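Local coordinates for protein antigen 43 (Escherichia coli, PDB 4KH3) that mediates bacterial clumping by self-association, probably through its alpha domain, in a Velcro-like manner, at residues Thr38-Gly43 / Asp47-Gly52; Leu424-Gly429 / Gly450-Ser455; Thr277-Ala282 / Arg313-Gly318; Ile129-Leu134 / Trp177-Ala182. All blocks are in the same frame, centred on the assembly; numbering follows the deposited sequence.

The chain is a long beta-helix, and its contacts follow one another along it in the order interaction 1, interaction 4, interaction 3, interaction 2. Interactions 1 and 2 lie on opposite sides of the chain's centre, their centres about 78 Å apart. Interactions 1 and 4, on the same side of it, are about 25 Å apart between centres; interaction 3 is, centre to centre, about 38 Å from interaction 4 and about 35 Å from interaction 2. None touches another. Interactions 2, 3 and 4 all reach the same run of coil strands, whereas interaction 1 closes a long loop before strand 52-55. Each ties parts that lie close along the coil, so none spans the rod.

Interaction 1: Thr38-Gly43 / Asp47-Gly52; sequences TGLELG and DENTGG
G39 and G51 bring the loop's arms nearest each other, their CA atoms 4.2 Å apart, while L40 to G43 form a type I beta turn next to segment 47-52. N49 fastens the arms through this turn. With CG anti to the carbonyl carbon (chi1 -74°), its amide reaches across: N49 OD1 accepts from L42 N at 2.7 Å, the donor lying in the carbonyl plane on a lone pair and the N-H...O angle being 159°. N49 ND2 donates to G43 O at 3.0 Å; G43 O lies in the N49 amide plane, but ND2 sits above the G43 carbonyl plane. L42 runs alongside N49 in the reverse sense and rests CD1 against E48 CB (3.6 Å). E41 folds back within its arm, OE1 accepting from T38 OG1 at 2.6 Å and OE2 from G39 N at 2.9 Å. One water donates to both G39 O and G51 O, and a second, beside N49 OD1 and E41 OE2, accepts from T50 N. H22 adds bonds to T38 OG1 and T50 O. Bonds at both OD1 and ND2 fix the N49 amide's rotation; without strand pairing, side-chain, water and CA-H...O contacts close this partly buried loop.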
loop_
_atom_site.group_PDB
_atom_site.type_symbol
_atom_site.label_atom_id
_atom_site.label_comp_id
_atom_site.label_asym_id
_atom_site.label_seq_id
_atom_site.Cartn_x
_atom_site.Cartn_y
_atom_site.Cartn_z
ATOM N N THR A 38 37.326 -24.682 0.085
ATOM C CA THR A 38 37.144 -25.754 -0.870
ATOM C C THR A 38 35.908 -26.543 -0.473
ATOM O O THR A 38 35.511 -26.523 0.695
ATOM C CB THR A 38 38.373 -26.701 -0.903
ATOM O OG1 THR A 38 38.180 -27.706 -1.904
ATOM C CG2 THR A 38 38.574 -27.377 0.445
ATOM N N GLY A 39 35.298 -27.221 -1.448
ATOM C CA GLY A 39 34.151 -28.075 -1.210
ATOM C C GLY A 39 32.912 -27.601 -1.940
ATOM O O GLY A 39 31.918 -28.319 -2.003
ATOM N N LEU A 40 32.964 -26.388 -2.485
ATOM C CA LEU A 40 31.828 -25.823 -3.215
ATOM C C LEU A 40 32.269 -25.291 -4.586
ATOM O O LEU A 40 31.606 -24.432 -5.187
ATOM C CB LEU A 40 31.158 -24.702 -2.400
ATOM C CG LEU A 40 29.678 -24.424 -2.704
ATOM C CD1 LEU A 40 28.812 -25.593 -2.291
ATOM C CD2 LEU A 40 29.202 -23.150 -2.035
ATOM N N GLU A 41 33.404 -25.787 -5.070
ATOM C CA GLU A 41 33.933 -25.356 -6.371
ATOM C C GLU A 41 32.881 -25.437 -7.473
ATOM O O GLU A 41 32.809 -24.555 -8.323
ATOM C CB GLU A 41 35.168 -26.177 -6.773
ATOM C CG GLU A 41 36.456 -25.815 -6.028
ATOM C CD GLU A 41 36.628 -26.584 -4.725
ATOM O OE1 GLU A 41 37.729 -26.513 -4.147
ATOM O OE2 GLU A 41 35.675 -27.268 -4.286
ATOM N N LEU A 42 32.050 -26.478 -7.436
ATOM C CA LEU A 42 31.072 -26.704 -8.496
ATOM C C LEU A 42 29.724 -26.066 -8.191
ATOM O O LEU A 42 28.777 -26.169 -8.981
ATOM C CB LEU A 42 30.905 -28.202 -8.749
ATOM C CG LEU A 42 32.224 -28.935 -9.000
ATOM C CD1 LEU A 42 31.978 -30.406 -9.286
ATOM C CD2 LEU A 42 32.986 -28.276 -10.142
ATOM N N GLY A 43 29.635 -25.413 -7.040
ATOM C CA GLY A 43 28.411 -24.738 -6.662
ATOM C C GLY A 43 27.371 -25.648 -6.041
ATOM O O GLY A 43 27.468 -26.869 -6.097
ATOM N N ASP A 47 26.286 -32.138 -7.433
ATOM C CA ASP A 47 26.408 -33.152 -6.401
ATOM C C ASP A 47 27.720 -33.888 -6.635
ATOM O O ASP A 47 27.874 -35.047 -6.258
ATOM C CB ASP A 47 25.237 -34.123 -6.490
ATOM C CG ASP A 47 25.002 -34.609 -7.909
ATOM O OD1 ASP A 47 25.415 -33.894 -8.858
ATOM O OD2 ASP A 47 24.412 -35.698 -8.078
ATOM N N GLU A 48 28.662 -33.200 -7.274
ATOM C CA GLU A 48 29.979 -33.755 -7.541
ATOM C C GLU A 48 31.076 -33.117 -6.689
ATOM O O GLU A 48 32.238 -33.522 -6.783
ATOM C CB GLU A 48 30.340 -33.555 -9.011
ATOM C CG GLU A 48 29.287 -34.033 -9.990
ATOM C CD GLU A 48 29.581 -35.421 -10.514
ATOM O OE1 GLU A 48 29.684 -35.569 -11.753
ATOM O OE2 GLU A 48 29.712 -36.357 -9.687
ATOM N N ASN A 49 30.729 -32.109 -5.887
ATOM C CA ASN A 49 31.730 -31.431 -5.060
ATOM C C ASN A 49 32.463 -32.397 -4.140
ATOM O O ASN A 49 31.891 -33.395 -3.701
ATOM C CB ASN A 49 31.097 -30.332 -4.202
ATOM C CG ASN A 49 30.725 -29.104 -4.997
ATOM O OD1 ASN A 49 31.592 -28.397 -5.528
ATOM N ND2 ASN A 49 29.426 -28.820 -5.065
ATOM N N THR A 50 33.724 -32.100 -3.852
ATOM C CA THR A 50 34.499 -32.878 -2.885
ATOM C C THR A 50 35.271 -31.923 -2.005
ATOM O O THR A 50 35.654 -30.842 -2.456
ATOM C CB THR A 50 35.516 -33.831 -3.571
ATOM O OG1 THR A 50 36.399 -33.083 -4.430
ATOM C CG2 THR A 50 34.789 -34.903 -4.371
ATOM N N GLY A 51 35.519 -32.315 -0.758
ATOM C CA GLY A 51 36.289 -31.478 0.153
ATOM C C GLY A 51 35.401 -30.667 1.087
ATOM O O GLY A 51 34.180 -30.636 0.931
ATOM N N GLY A 52 36.018 -30.005 2.059
ATOM C CA GLY A 52 35.285 -29.201 3.013
ATOM C C GLY A 52 35.521 -29.628 4.454
ATOM O O GLY A 52 36.249 -30.595 4.725
HETATM O O HOH W 1 32.016 -30.649 -0.709
HETATM O O HOH W 2 34.043 -29.335 -4.992
#

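Interaction 2: Leu424-Gly429 / Gly450-Ser455; sequences LTIREG and GTLTVS
I426 and L452 meet through their branch ends, CD1 of I426 lying 3.7 Å from CD2 of L452, and the two side chains lie roughly perpendicular. In I426, CG1 is anti to the carbonyl carbon (chi1 -71°) and the second torsion turns CD1 toward the leucine, so that CD1 lies near both L452 methyls, CD1 of L452 being 4.0 Å away. L452 places its CG anti to the backbone N (chi1 170°), sending the branched end toward I426. Their CA atoms stand 7.3 Å apart, a spacing bridged by side chains and not by any hydrogen bond between the segments. At the turn end the backbones come closer: G450 CA makes a CA-H...O contact with G429 O at 3.1 Å, and a water that donates to G429 O accepts from G450 N (2.8 Å). Both apolar chains are buried: I426 stacks on L406 of the next coil and L452 on L471, while A431 touches both. Strand 423-426 pairs with 403-407 and 443-446, whereas 451-455 pairs with 431-434 and 469-474; the contact thus joins two different faces of the coil across its interior, as in the aliphatic core of a parallel beta-helix.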
loop_
_atom_site.group_PDB
_atom_site.type_symbol
_atom_site.label_atom_id
_atom_site.label_comp_id
_atom_site.label_asym_id
_atom_site.label_seq_id
_atom_site.Cartn_x
_atom_site.Cartn_y
_atom_site.Cartn_z
ATOM N N LEU A 424 -24.418 30.492 -11.200
ATOM C CA LEU A 424 -23.061 30.040 -10.923
ATOM C C LEU A 424 -22.357 31.136 -10.123
ATOM O O LEU A 424 -22.261 32.271 -10.575
ATOM C CB LEU A 424 -22.327 29.777 -12.234
ATOM C CG LEU A 424 -20.860 29.357 -12.157
ATOM C CD1 LEU A 424 -20.725 28.106 -11.318
ATOM C CD2 LEU A 424 -20.281 29.130 -13.554
ATOM N N THR A 425 -21.882 30.815 -8.927
ATOM C CA THR A 425 -21.382 31.858 -8.041
ATOM C C THR A 425 -20.025 31.544 -7.418
ATOM O O THR A 425 -19.781 30.435 -6.940
ATOM C CB THR A 425 -22.406 32.218 -6.923
ATOM O OG1 THR A 425 -21.888 33.287 -6.126
ATOM C CG2 THR A 425 -22.672 31.038 -6.017
ATOM N N ILE A 426 -19.148 32.544 -7.442
ATOM C CA ILE A 426 -17.848 32.473 -6.793
ATOM C C ILE A 426 -17.829 33.524 -5.693
ATOM O O ILE A 426 -17.975 34.713 -5.960
ATOM C CB ILE A 426 -16.703 32.741 -7.788
ATOM C CG1 ILE A 426 -16.555 31.568 -8.759
ATOM C CG2 ILE A 426 -15.382 32.977 -7.042
ATOM C CD1 ILE A 426 -17.586 31.500 -9.855
ATOM N N ARG A 427 -17.664 33.092 -4.453
ATOM C CA ARG A 427 -17.841 33.999 -3.334
ATOM C C ARG A 427 -16.581 34.230 -2.494
ATOM O O ARG A 427 -16.526 35.162 -1.686
ATOM C CB ARG A 427 -18.967 33.481 -2.448
ATOM C CG ARG A 427 -20.265 33.262 -3.203
ATOM C CD ARG A 427 -21.389 32.828 -2.275
ATOM N NE ARG A 427 -21.554 33.759 -1.162
ATOM C CZ ARG A 427 -21.793 33.384 0.089
ATOM N NH1 ARG A 427 -21.902 32.096 0.389
ATOM N NH2 ARG A 427 -21.923 34.297 1.044
ATOM N N GLU A 428 -15.567 33.399 -2.699
ATOM C CA GLU A 428 -14.441 33.334 -1.771
ATOM C C GLU A 428 -13.271 32.591 -2.419
ATOM O O GLU A 428 -13.447 31.507 -2.963
ATOM C CB GLU A 428 -14.901 32.607 -0.507
ATOM C CG GLU A 428 -13.922 32.585 0.647
ATOM C CD GLU A 428 -14.453 31.770 1.821
ATOM O OE1 GLU A 428 -15.638 31.365 1.774
ATOM O OE2 GLU A 428 -13.692 31.531 2.786
ATOM N N GLY A 429 -12.080 33.180 -2.376
ATOM C CA GLY A 429 -10.914 32.596 -3.018
ATOM C C GLY A 429 -10.972 32.562 -4.540
ATOM O O GLY A 429 -11.663 33.350 -5.177
ATOM N N GLY A 450 -10.893 37.077 -4.597
ATOM C CA GLY A 450 -10.197 36.106 -5.417
ATOM C C GLY A 450 -10.346 36.347 -6.906
ATOM O O GLY A 450 -10.929 37.334 -7.343
ATOM N N THR A 451 -9.815 35.425 -7.695
ATOM C CA THR A 451 -9.872 35.539 -9.137
ATOM C C THR A 451 -10.636 34.373 -9.743
ATOM O O THR A 451 -10.332 33.214 -9.469
ATOM C CB THR A 451 -8.463 35.566 -9.731
ATOM O OG1 THR A 451 -7.759 36.699 -9.216
ATOM C CG2 THR A 451 -8.517 35.635 -11.248
ATOM N N LEU A 452 -11.638 34.690 -10.556
ATOM C CA LEU A 452 -12.298 33.689 -11.367
ATOM C C LEU A 452 -11.635 33.690 -12.722
ATOM O O LEU A 452 -11.699 34.674 -13.443
ATOM C CB LEU A 452 -13.786 33.997 -11.519
ATOM C CG LEU A 452 -14.559 33.152 -12.539
ATOM C CD1 LEU A 452 -14.381 31.670 -12.276
ATOM C CD2 LEU A 452 -16.034 33.514 -12.508
ATOM N N THR A 453 -10.975 32.592 -13.054
ATOM C CA THR A 453 -10.386 32.427 -14.370
ATOM C C THR A 453 -11.307 31.578 -15.226
ATOM O O THR A 453 -11.720 30.497 -14.819
ATOM C CB THR A 453 -9.025 31.696 -14.312
ATOM O OG1 THR A 453 -8.108 32.418 -13.480
ATOM C CG2 THR A 453 -8.437 31.532 -15.727
ATOM N N VAL A 454 -11.627 32.071 -16.413
ATOM C CA VAL A 454 -12.311 31.267 -17.406
ATOM C C VAL A 454 -11.302 30.974 -18.510
ATOM O O VAL A 454 -10.779 31.893 -19.133
ATOM C CB VAL A 454 -13.518 32.015 -17.985
ATOM C CG1 VAL A 454 -14.191 31.187 -19.062
ATOM C CG2 VAL A 454 -14.495 32.363 -16.878
ATOM N N SER A 455 -11.010 29.699 -18.742
ATOM C CA SER A 455 -9.971 29.337 -19.702
ATOM C C SER A 455 -10.430 28.337 -20.760
ATOM O O SER A 455 -10.854 27.227 -20.435
ATOM C CB SER A 455 -8.737 28.795 -18.976
ATOM O OG SER A 455 -7.786 28.285 -19.896
HETATM O O HOH W 3 -13.250 35.654 -4.438
#

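Interaction 3: Thr277-Ala282 / Arg313-Gly318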
loop_
_atom_site.group_PDB
_atom_site.type_symbol
_atom_site.label_atom_id
_atom_site.label_comp_id
_atom_site.label_asym_id
_atom_site.label_seq_id
_atom_site.Cartn_x
_atom_site.Cartn_y
_atom_site.Cartn_z
ATOM N N THR A 277 -14.398 -5.604 13.497
ATOM C CA THR A 277 -14.944 -4.494 14.272
ATOM C C THR A 277 -14.077 -3.270 14.112
ATOM O O THR A 277 -12.858 -3.364 14.030
ATOM C CB THR A 277 -15.012 -4.816 15.775
ATOM O OG1 THR A 277 -13.754 -5.377 16.191
ATOM C CG2 THR A 277 -16.121 -5.809 16.051
ATOM N N ASN A 278 -14.700 -2.110 14.065
ATOM C CA ASN A 278 -13.934 -0.882 14.122
ATOM C C ASN A 278 -14.437 -0.095 15.313
ATOM O O ASN A 278 -15.166 -0.637 16.151
ATOM C CB ASN A 278 -14.033 -0.089 12.815
ATOM C CG ASN A 278 -15.465 0.112 12.352
ATOM O OD1 ASN A 278 -16.358 0.431 13.147
ATOM N ND2 ASN A 278 -15.692 -0.064 11.050
ATOM N N ARG A 279 -14.078 1.181 15.379
ATOM C CA ARG A 279 -14.444 1.998 16.527
ATOM C C ARG A 279 -15.943 2.304 16.555
ATOM O O ARG A 279 -16.434 2.922 17.492
ATOM C CB ARG A 279 -13.625 3.291 16.549
ATOM C CG ARG A 279 -13.828 4.212 15.353
ATOM C CD ARG A 279 -13.184 5.557 15.639
ATOM N NE ARG A 279 -13.008 6.395 14.460
ATOM C CZ ARG A 279 -13.942 7.206 13.971
ATOM N NH1 ARG A 279 -15.137 7.273 14.546
ATOM N NH2 ARG A 279 -13.687 7.942 12.893
ATOM N N LEU A 280 -16.667 1.862 15.534
ATOM C CA LEU A 280 -18.104 2.074 15.487
ATOM C C LEU A 280 -18.869 0.766 15.597
ATOM O O LEU A 280 -20.094 0.757 15.530
ATOM C CB LEU A 280 -18.503 2.805 14.205
ATOM C CG LEU A 280 -18.057 4.265 14.116
ATOM C CD1 LEU A 280 -18.764 4.988 12.972
ATOM C CD2 LEU A 280 -18.309 4.976 15.443
ATOM N N GLY A 281 -18.151 -0.339 15.763
ATOM C CA GLY A 281 -18.794 -1.633 15.942
ATOM C C GLY A 281 -18.486 -2.589 14.809
ATOM O O GLY A 281 -17.510 -2.411 14.074
ATOM N N ALA A 282 -19.320 -3.611 14.666
ATOM C CA ALA A 282 -19.149 -4.596 13.606
ATOM C C ALA A 282 -19.248 -3.921 12.252
ATOM O O ALA A 282 -19.967 -2.935 12.092
ATOM C CB ALA A 282 -20.189 -5.693 13.718
ATOM N N ARG A 313 -18.535 5.642 7.136
ATOM C CA ARG A 313 -18.013 6.851 7.765
ATOM C C ARG A 313 -16.715 7.275 7.048
ATOM O O ARG A 313 -15.765 6.503 6.944
ATOM C CB ARG A 313 -17.803 6.611 9.260
ATOM C CG ARG A 313 -17.162 7.755 10.004
ATOM C CD ARG A 313 -18.106 8.919 10.167
ATOM N NE ARG A 313 -17.411 10.065 10.736
ATOM C CZ ARG A 313 -17.895 11.302 10.763
ATOM N NH1 ARG A 313 -19.092 11.560 10.246
ATOM N NH2 ARG A 313 -17.172 12.283 11.301
ATOM N N VAL A 314 -16.691 8.482 6.499
ATOM C CA VAL A 314 -15.513 8.934 5.777
ATOM C C VAL A 314 -14.874 10.103 6.505
ATOM O O VAL A 314 -15.339 11.237 6.392
ATOM C CB VAL A 314 -15.854 9.356 4.349
ATOM C CG1 VAL A 314 -14.585 9.504 3.530
ATOM C CG2 VAL A 314 -16.795 8.337 3.702
ATOM N N ASP A 315 -13.810 9.819 7.251
ATOM C CA ASP A 315 -13.164 10.831 8.074
ATOM C C ASP A 315 -11.839 11.286 7.535
ATOM O O ASP A 315 -11.485 10.999 6.400
ATOM C CB ASP A 315 -12.950 10.328 9.494
ATOM C CG ASP A 315 -14.216 10.315 10.278
ATOM O OD1 ASP A 315 -15.206 10.870 9.759
ATOM O OD2 ASP A 315 -14.227 9.762 11.396
ATOM N N ASP A 316 -11.104 11.983 8.390
ATOM C CA ASP A 316 -9.896 12.671 7.989
ATOM C C ASP A 316 -8.911 11.734 7.303
ATOM O O ASP A 316 -8.352 10.847 7.933
ATOM C CB ASP A 316 -9.247 13.338 9.201
ATOM C CG ASP A 316 -8.171 14.333 8.804
ATOM O OD1 ASP A 316 -8.199 14.805 7.641
ATOM O OD2 ASP A 316 -7.303 14.640 9.651
ATOM N N GLY A 317 -8.712 11.937 6.005
ATOM C CA GLY A 317 -7.796 11.115 5.244
ATOM C C GLY A 317 -8.463 9.887 4.650
ATOM O O GLY A 317 -7.819 9.093 3.962
ATOM N N GLY A 318 -9.755 9.725 4.916
ATOM C CA GLY A 318 -10.520 8.655 4.305
ATOM C C GLY A 318 -11.033 9.000 2.913
ATOM O O GLY A 318 -11.338 10.160 2.613
HETATM O O HOH W 4 -16.951 9.306 13.486
#
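R279 and D315 approach from opposite directions and meet edge to edge, with guanidinium and carboxylate planes 12° apart. NH2 of R279 and OD2 of D315 form the salt bridge; their modelled separation of 2.4 Å is shorter than a normal bond, so its length is doubtful. The arginine chain leaves its backbone with CG between N and the carbonyl carbon (chi1 62°) and runs extended from CG to NE, which carries the charge across to segment 313-318. The other oxygen, D315 OD1, is in a salt bridge with R313 NE, so two arginines share one aspartate. A water accepts from R279 NH1 at 2.9 Å. R279 NH2 also pairs with E296, whose OE1 comes close to D315 OD2, and probably offsets the repulsion between the two carboxylates. Beside this network L280 lays CD1 4.2 Å from R313 CB, at a slant, and both touch V294. The backbone of R279 lies within an Asx turn, N278 OD1 accepting from L280 N at 2.8 Å. N278 to G281 form a type I turn joining antiparallel strands 273-278 and 281-286, a beta-hairpin with a two-residue loop in the beta-helix, tied by the network to the turn after strand 313-314.

Interaction 4: Ile129-Leu134 / Trp177-Ala182; sequences IKHGGL and WSSGMA
H131 and S179 make the contact with a single hydrogen bond, NE2 of H131 to OG of S179 at 2.9 Å. The hydroxyl meets the imidazole at its edge, near the ring plane, and S179 CB also lies in that plane, 3.4 Å from NE2, so the serine comes in beside the ring and not over a face. CD2 of H131 is close as well, 3.2 Å from S179 OG. The serine holds OG between its backbone N and carbonyl carbon (chi1 61°), while the histidine has CG anti to its carbonyl carbon (chi1 -65°); in these rotamers the ring end reaches a hydroxyl whose parent backbone stays well away, the nearest CA atoms, of H131 and G180, being 7.4 Å apart. A second hydrogen bond, to G160 O, further fixes the position of S179 OG.

Each partner is set by its own turn. H131 sits in a type II turn from K130 to G133, closed by G133 N to K130 O at 2.8 Å, with G132 at positive phi. S179 belongs to a type I turn from W177 to G180, closed by G180 N to W177 O at 2.7 Å. Between these turns runs the rung of strand 156-159, which pairs with strands 126-129 and 173-176, so the bond spans one intervening coil at the surface, and L134 and M181 both touch T162 of strand 162-164, which pairs with strands 134-136 and 181-188.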
loop_
_atom_site.group_PDB
_atom_site.type_symbol
_atom_site.label_atom_id
_atom_site.label_comp_id
_atom_site.label_asym_id
_atom_site.label_seq_id
_atom_site.Cartn_x
_atom_site.Cartn_y
_atom_site.Cartn_z
ATOM N N ILE A 129 15.592 -22.435 4.255
ATOM C CA ILE A 129 15.160 -23.449 5.201
ATOM C C ILE A 129 14.312 -24.451 4.463
ATOM O O ILE A 129 13.188 -24.146 4.078
ATOM C CB ILE A 129 14.322 -22.845 6.321
ATOM C CG1 ILE A 129 15.071 -21.685 6.984
ATOM C CG2 ILE A 129 13.956 -23.912 7.347
ATOM C CD1 ILE A 129 14.156 -20.782 7.732
ATOM N N LYS A 130 14.845 -25.655 4.271
ATOM C CA LYS A 130 14.115 -26.686 3.538
ATOM C C LYS A 130 13.056 -27.280 4.435
ATOM O O LYS A 130 13.022 -26.982 5.632
ATOM C CB LYS A 130 15.052 -27.803 3.057
ATOM C CG LYS A 130 16.456 -27.343 2.649
ATOM C CD LYS A 130 16.440 -26.400 1.448
ATOM C CE LYS A 130 15.677 -26.975 0.260
ATOM N NZ LYS A 130 15.605 -25.984 -0.869
ATOM N N HIS A 131 12.207 -28.125 3.853
ATOM C CA HIS A 131 11.224 -28.899 4.602
ATOM C C HIS A 131 11.863 -29.544 5.825
ATOM O O HIS A 131 12.951 -30.103 5.734
ATOM C CB HIS A 131 10.626 -29.990 3.713
ATOM C CG HIS A 131 9.826 -29.466 2.562
ATOM N ND1 HIS A 131 10.054 -29.856 1.261
ATOM C CD2 HIS A 131 8.797 -28.586 2.517
ATOM C CE1 HIS A 131 9.197 -29.244 0.463
ATOM N NE2 HIS A 131 8.430 -28.463 1.200
ATOM N N GLY A 132 11.190 -29.439 6.967
ATOM C CA GLY A 132 11.696 -29.978 8.211
ATOM C C GLY A 132 12.852 -29.201 8.815
ATOM O O GLY A 132 13.365 -29.580 9.871
ATOM N N GLY A 133 13.284 -28.134 8.144
ATOM C CA GLY A 133 14.367 -27.306 8.645
ATOM C C GLY A 133 13.830 -26.307 9.655
ATOM O O GLY A 133 12.636 -26.004 9.635
ATOM N N LEU A 134 14.693 -25.798 10.534
ATOM C CA LEU A 134 14.267 -24.801 11.521
ATOM C C LEU A 134 15.274 -23.663 11.645
ATOM O O LEU A 134 16.495 -23.891 11.712
ATOM C CB LEU A 134 14.019 -25.444 12.904
ATOM C CG LEU A 134 13.761 -24.506 14.098
ATOM C CD1 LEU A 134 12.409 -23.790 14.012
ATOM C CD2 LEU A 134 13.893 -25.220 15.443
ATOM N N TRP A 177 7.547 -20.017 1.404
ATOM C CA TRP A 177 7.014 -20.858 0.346
ATOM C C TRP A 177 5.749 -21.529 0.848
ATOM O O TRP A 177 5.508 -21.566 2.054
ATOM C CB TRP A 177 8.072 -21.859 -0.128
ATOM C CG TRP A 177 9.304 -21.146 -0.592
ATOM C CD1 TRP A 177 10.544 -21.170 -0.010
ATOM C CD2 TRP A 177 9.403 -20.250 -1.705
ATOM N NE1 TRP A 177 11.412 -20.357 -0.705
ATOM C CE2 TRP A 177 10.734 -19.785 -1.754
ATOM C CE3 TRP A 177 8.495 -19.801 -2.675
ATOM C CZ2 TRP A 177 11.180 -18.899 -2.734
ATOM C CZ3 TRP A 177 8.937 -18.915 -3.646
ATOM C CH2 TRP A 177 10.266 -18.475 -3.668
ATOM N N SER A 178 4.934 -22.035 -0.071
ATOM C CA SER A 178 3.610 -22.575 0.270
ATOM C C SER A 178 3.634 -23.638 1.373
ATOM O O SER A 178 2.682 -23.776 2.137
ATOM C CB SER A 178 2.924 -23.136 -0.975
ATOM O OG SER A 178 3.618 -24.271 -1.450
ATOM N N SER A 179 4.730 -24.374 1.464
ATOM C CA SER A 179 4.856 -25.405 2.493
ATOM C C SER A 179 5.406 -24.827 3.792
ATOM O O SER A 179 5.401 -25.490 4.822
ATOM C CB SER A 179 5.819 -26.487 2.016
ATOM O OG SER A 179 7.108 -25.923 1.785
ATOM N N GLY A 180 5.921 -23.605 3.725
ATOM C CA GLY A 180 6.640 -23.034 4.845
ATOM C C GLY A 180 5.762 -22.400 5.913
ATOM O O GLY A 180 4.577 -22.104 5.706
ATOM N N MET A 181 6.363 -22.168 7.073
ATOM C CA MET A 181 5.673 -21.485 8.149
ATOM C C MET A 181 6.581 -20.518 8.927
ATOM O O MET A 181 7.682 -20.876 9.353
ATOM C CB MET A 181 4.992 -22.527 9.039
ATOM C CG MET A 181 5.489 -22.638 10.465
ATOM S SD MET A 181 4.646 -21.442 11.499
ATOM C CE MET A 181 3.167 -21.211 10.525
ATOM N N ALA A 182 6.127 -19.280 9.085
ATOM C CA ALA A 182 6.871 -18.324 9.901
ATOM C C ALA A 182 6.094 -17.926 11.142
ATOM O O ALA A 182 4.985 -17.403 11.043
ATOM C CB ALA A 182 7.244 -17.096 9.112
#